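Long-range contact in Ketoacyl_synth_N domain-containing protein (Photorhabdus luminescens subsp. laumondii, PDB 6SMO), which binds a polyketide-like chain and probably takes part in ketosynthase-type carbon-chain building, as a member of the thiolase superfamily: residues Val276-Asp284 with Phe303-Asn312. Numbering follows the deposited sequence.
Sequences VFIMDGIYD and FINLRPYLDN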
loop_
_atom_site.group_PDB
_atom_site.type_symbol
_atom_site.label_atom_id
_atom_site.label_comp_id
_atom_site.label_asym_id
_atom_site.label_seq_id
_atom_site.Cartn_x
_atom_site.Cartn_y
_atom_site.Cartn_z
ATOM N N VAL C 276 -24.528 21.526 -7.611
ATOM C CA VAL C 276 -25.061 20.183 -7.993
ATOM C C VAL C 276 -24.413 19.137 -7.078
ATOM O O VAL C 276 -23.169 19.101 -7.013
ATOM C CB VAL C 276 -24.798 19.880 -9.482
ATOM C CG1 VAL C 276 -24.937 18.399 -9.806
ATOM C CG2 VAL C 276 -25.697 20.708 -10.387
ATOM N N PHE C 277 -25.231 18.324 -6.403
ATOM C CA PHE C 277 -24.786 17.257 -5.467
ATOM C C PHE C 277 -24.839 15.899 -6.176
ATOM O O PHE C 277 -25.951 15.404 -6.448
ATOM C CB PHE C 277 -25.646 17.250 -4.201
ATOM C CG PHE C 277 -25.188 16.270 -3.151
ATOM C CD1 PHE C 277 -24.068 16.534 -2.378
ATOM C CD2 PHE C 277 -25.869 15.080 -2.943
ATOM C CE1 PHE C 277 -23.641 15.630 -1.417
ATOM C CE2 PHE C 277 -25.440 14.178 -1.979
ATOM C CZ PHE C 277 -24.327 14.456 -1.219
ATOM N N ILE C 278 -23.668 15.324 -6.471
ATOM C CA ILE C 278 -23.516 13.929 -6.983
ATOM C C ILE C 278 -23.465 12.991 -5.771
ATOM O O ILE C 278 -22.603 13.202 -4.897
ATOM C CB ILE C 278 -22.274 13.795 -7.889
ATOM C CG1 ILE C 278 -22.414 14.649 -9.153
ATOM C CG2 ILE C 278 -22.004 12.334 -8.226
ATOM C CD1 ILE C 278 -21.136 14.804 -9.949
ATOM N N MET C 279 -24.356 11.996 -5.732
ATOM C CA MET C 279 -24.568 11.103 -4.560
ATOM C C MET C 279 -23.884 9.751 -4.804
ATOM O O MET C 279 -23.507 9.474 -5.962
ATOM C CB MET C 279 -26.062 10.900 -4.273
ATOM C CG MET C 279 -26.870 10.339 -5.433
ATOM S SD MET C 279 -28.657 10.448 -5.136
ATOM C CE MET C 279 -28.917 8.997 -4.116
ATOM N N ASP C 280 -23.711 8.967 -3.733
ATOM C CA ASP C 280 -23.087 7.615 -3.740
ATOM C C ASP C 280 -23.912 6.692 -4.647
ATOM O O ASP C 280 -23.324 6.097 -5.571
ATOM C CB ASP C 280 -22.968 7.064 -2.315
ATOM C CG ASP C 280 -22.280 5.713 -2.216
ATOM O OD1 ASP C 280 -21.240 5.534 -2.876
ATOM O OD2 ASP C 280 -22.790 4.849 -1.476
ATOM N N GLY C 281 -25.217 6.583 -4.380
ATOM C CA GLY C 281 -26.194 5.885 -5.237
ATOM C C GLY C 281 -26.147 4.372 -5.088
ATOM O O GLY C 281 -26.689 3.687 -5.977
ATOM N N ILE C 282 -25.534 3.865 -4.012
ATOM C CA ILE C 282 -25.444 2.405 -3.700
ATOM C C ILE C 282 -26.671 2.003 -2.873
ATOM O O ILE C 282 -27.338 1.019 -3.252
ATOM C CB ILE C 282 -24.129 2.068 -2.965
ATOM C CG1 ILE C 282 -22.892 2.458 -3.780
ATOM C CG2 ILE C 282 -24.093 0.601 -2.557
ATOM C CD1 ILE C 282 -22.711 1.676 -5.066
ATOM N N TYR C 283 -26.948 2.740 -1.792
ATOM C CA TYR C 283 -27.947 2.390 -0.746
ATOM C C TYR C 283 -29.215 3.239 -0.914
ATOM O O TYR C 283 -29.132 4.371 -1.433
ATOM C CB TYR C 283 -27.322 2.546 0.643
ATOM C CG TYR C 283 -26.075 1.723 0.843
ATOM C CD1 TYR C 283 -26.149 0.390 1.217
ATOM C CD2 TYR C 283 -24.817 2.266 0.633
ATOM C CE1 TYR C 283 -25.007 -0.377 1.390
ATOM C CE2 TYR C 283 -23.665 1.515 0.803
ATOM C CZ TYR C 283 -23.761 0.187 1.184
ATOM O OH TYR C 283 -22.631 -0.560 1.353
ATOM N N ASP C 284 -30.350 2.692 -0.464
ATOM C CA ASP C 284 -31.718 3.236 -0.676
ATOM C C ASP C 284 -31.935 4.496 0.174
ATOM O O ASP C 284 -32.527 5.461 -0.348
ATOM C CB ASP C 284 -32.787 2.191 -0.336
ATOM C CG ASP C 284 -32.759 0.955 -1.219
ATOM O OD1 ASP C 284 -31.727 0.726 -1.881
ATOM O OD2 ASP C 284 -33.771 0.227 -1.235
ATOM N N PHE C 303 -30.088 17.138 -6.877
ATOM C CA PHE C 303 -29.602 15.745 -6.686
ATOM C C PHE C 303 -29.522 15.044 -8.047
ATOM O O PHE C 303 -30.560 14.950 -8.734
ATOM C CB PHE C 303 -30.512 14.975 -5.725
ATOM C CG PHE C 303 -30.224 15.211 -4.264
ATOM C CD1 PHE C 303 -30.540 16.422 -3.664
ATOM C CD2 PHE C 303 -29.638 14.224 -3.487
ATOM C CE1 PHE C 303 -30.274 16.639 -2.321
ATOM C CE2 PHE C 303 -29.373 14.442 -2.143
ATOM C CZ PHE C 303 -29.691 15.648 -1.563
ATOM N N ILE C 304 -28.325 14.578 -8.417
ATOM C CA ILE C 304 -28.053 13.804 -9.667
ATOM C C ILE C 304 -27.303 12.521 -9.289
ATOM O O ILE C 304 -26.176 12.629 -8.767
ATOM C CB ILE C 304 -27.282 14.666 -10.689
ATOM C CG1 ILE C 304 -28.197 15.717 -11.325
ATOM C CG2 ILE C 304 -26.607 13.799 -11.744
ATOM C CD1 ILE C 304 -27.468 16.815 -12.069
ATOM N N ASN C 305 -27.919 11.362 -9.542
ATOM C CA ASN C 305 -27.352 10.013 -9.269
ATOM C C ASN C 305 -26.793 9.438 -10.575
ATOM O O ASN C 305 -27.581 9.277 -11.530
ATOM C CB ASN C 305 -28.405 9.081 -8.659
ATOM C CG ASN C 305 -27.826 7.785 -8.132
ATOM O OD1 ASN C 305 -26.617 7.574 -8.167
ATOM N ND2 ASN C 305 -28.686 6.906 -7.641
ATOM N N LEU C 306 -25.488 9.140 -10.611
ATOM C CA LEU C 306 -24.781 8.581 -11.799
ATOM C C LEU C 306 -24.527 7.079 -11.618
ATOM O O LEU C 306 -23.982 6.469 -12.558
ATOM C CB LEU C 306 -23.454 9.321 -12.000
ATOM C CG LEU C 306 -23.537 10.838 -12.175
ATOM C CD1 LEU C 306 -22.157 11.415 -12.458
ATOM C CD2 LEU C 306 -24.505 11.222 -13.285
ATOM N N ARG C 307 -24.903 6.502 -10.470
ATOM C CA ARG C 307 -24.539 5.107 -10.090
ATOM C C ARG C 307 -25.307 4.087 -10.933
ATOM O O ARG C 307 -24.746 3.049 -11.272
ATOM C CB ARG C 307 -24.752 4.869 -8.592
ATOM C CG ARG C 307 -24.018 3.648 -8.050
ATOM C CD ARG C 307 -22.505 3.720 -8.191
ATOM N NE ARG C 307 -21.941 4.905 -7.550
ATOM C CZ ARG C 307 -21.278 5.890 -8.161
ATOM N NH1 ARG C 307 -20.827 6.909 -7.447
ATOM N NH2 ARG C 307 -21.056 5.865 -9.465
ATOM N N PRO C 308 -26.595 4.306 -11.293
ATOM C CA PRO C 308 -27.300 3.377 -12.180
ATOM C C PRO C 308 -26.643 3.238 -13.564
ATOM O O PRO C 308 -26.733 2.170 -14.139
ATOM C CB PRO C 308 -28.704 3.986 -12.326
ATOM C CG PRO C 308 -28.855 4.881 -11.115
ATOM C CD PRO C 308 -27.461 5.409 -10.846
ATOM N N TYR C 309 -25.999 4.307 -14.049
ATOM C CA TYR C 309 -25.394 4.405 -15.404
ATOM C C TYR C 309 -23.932 3.935 -15.363
ATOM O O TYR C 309 -23.535 3.164 -16.258
ATOM C CB TYR C 309 -25.507 5.836 -15.941
ATOM C CG TYR C 309 -26.858 6.479 -15.739
ATOM C CD1 TYR C 309 -28.021 5.845 -16.145
ATOM C CD2 TYR C 309 -26.976 7.724 -15.142
ATOM C CE1 TYR C 309 -29.266 6.428 -15.960
ATOM C CE2 TYR C 309 -28.212 8.322 -14.951
ATOM C CZ TYR C 309 -29.362 7.672 -15.362
ATOM O OH TYR C 309 -30.583 8.254 -15.178
ATOM N N LEU C 310 -23.210 4.325 -14.311
ATOM C CA LEU C 310 -21.764 4.019 -14.156
ATOM C C LEU C 310 -21.512 2.702 -13.412
ATOM O O LEU C 310 -20.400 2.208 -13.520
ATOM C CB LEU C 310 -21.084 5.191 -13.443
ATOM C CG LEU C 310 -21.011 6.494 -14.233
ATOM C CD1 LEU C 310 -20.409 7.599 -13.387
ATOM C CD2 LEU C 310 -20.210 6.310 -15.506
ATOM N N ASP C 311 -22.434 2.258 -12.551
ATOM C CA ASP C 311 -22.364 0.984 -11.767
ATOM C C ASP C 311 -21.417 1.093 -10.563
ATOM O O ASP C 311 -20.789 2.129 -10.362
ATOM C CB ASP C 311 -22.168 -0.286 -12.606
ATOM C CG ASP C 311 -22.946 -0.322 -13.904
ATOM O OD1 ASP C 311 -24.181 -0.307 -13.849
ATOM O OD2 ASP C 311 -22.300 -0.351 -14.953
ATOM N N ASN C 312 -21.274 0.007 -9.813
ATOM C CA ASN C 312 -20.368 0.038 -8.643
ATOM C C ASN C 312 -18.973 -0.336 -9.139
ATOM O O ASN C 312 -18.817 -1.434 -9.661
ATOM C CB ASN C 312 -20.860 -0.901 -7.545
ATOM C CG ASN C 312 -20.126 -0.724 -6.238
ATOM O OD1 ASN C 312 -19.433 0.260 -6.045
ATOM N ND2 ASN C 312 -20.278 -1.668 -5.336
#
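Ile304 N donates a nearly straight hydrogen bond to Phe277 O, 3.2 Å long with 173° at the hydrogen, and so ties two parallel strands together. Beside it the Ile278 CA hydrogen points at Ile304 O. Past the strand ends, side chains take over the polar work. Arg307, long and rich in donors, can reach a carbonyl of the other segment: NE gives Asp280 O a weak, bent bond at 2.7 Å. CG, anti to the backbone N (chi1 -162°), passes Gly281 O; bends at chi2 and chi3 then bring NE to its acceptor. The Asp280 carboxylate does not contact that guanidinium (OD1 to NE 4.8 Å); it forms a salt bridge with Arg356 of strand 351-356. Asn305 has a short amide suited to capping: OD1 accepts from Arg307 N at 3.1 Å at the start of helix 307-310, with the donor well above the amide plane. The same amide rests against Gly281 CA, where a residue with no side chain and a positive phi lets the backbone come close.

Apolar groups fill the rest. The Phe277 and Phe303 side chains run side by side on one face of the sheet, with Phe277 CD2 over a face of the Phe303 ring and the planes turned 58° apart. Met279 chi1 and an extended chi2 bring SD near the edge of that ring; the bend at chi3 turns CE toward the Asn305 amide, while CG packs on Asn305 CB at 3.8 Å. On the other sheet face Val276 CG1 meets Ile304 CD1. Farther along, Ile282 CD1 touches both Arg307 CD and the Asn312 amide.

Helix 286-296 links the strands in a beta-alpha-beta unit and packs over the Phe277 and Phe303 face. Backbone pairing and beta-branched and aromatic side chains join the strands; Arg307 weakly links the loops beyond.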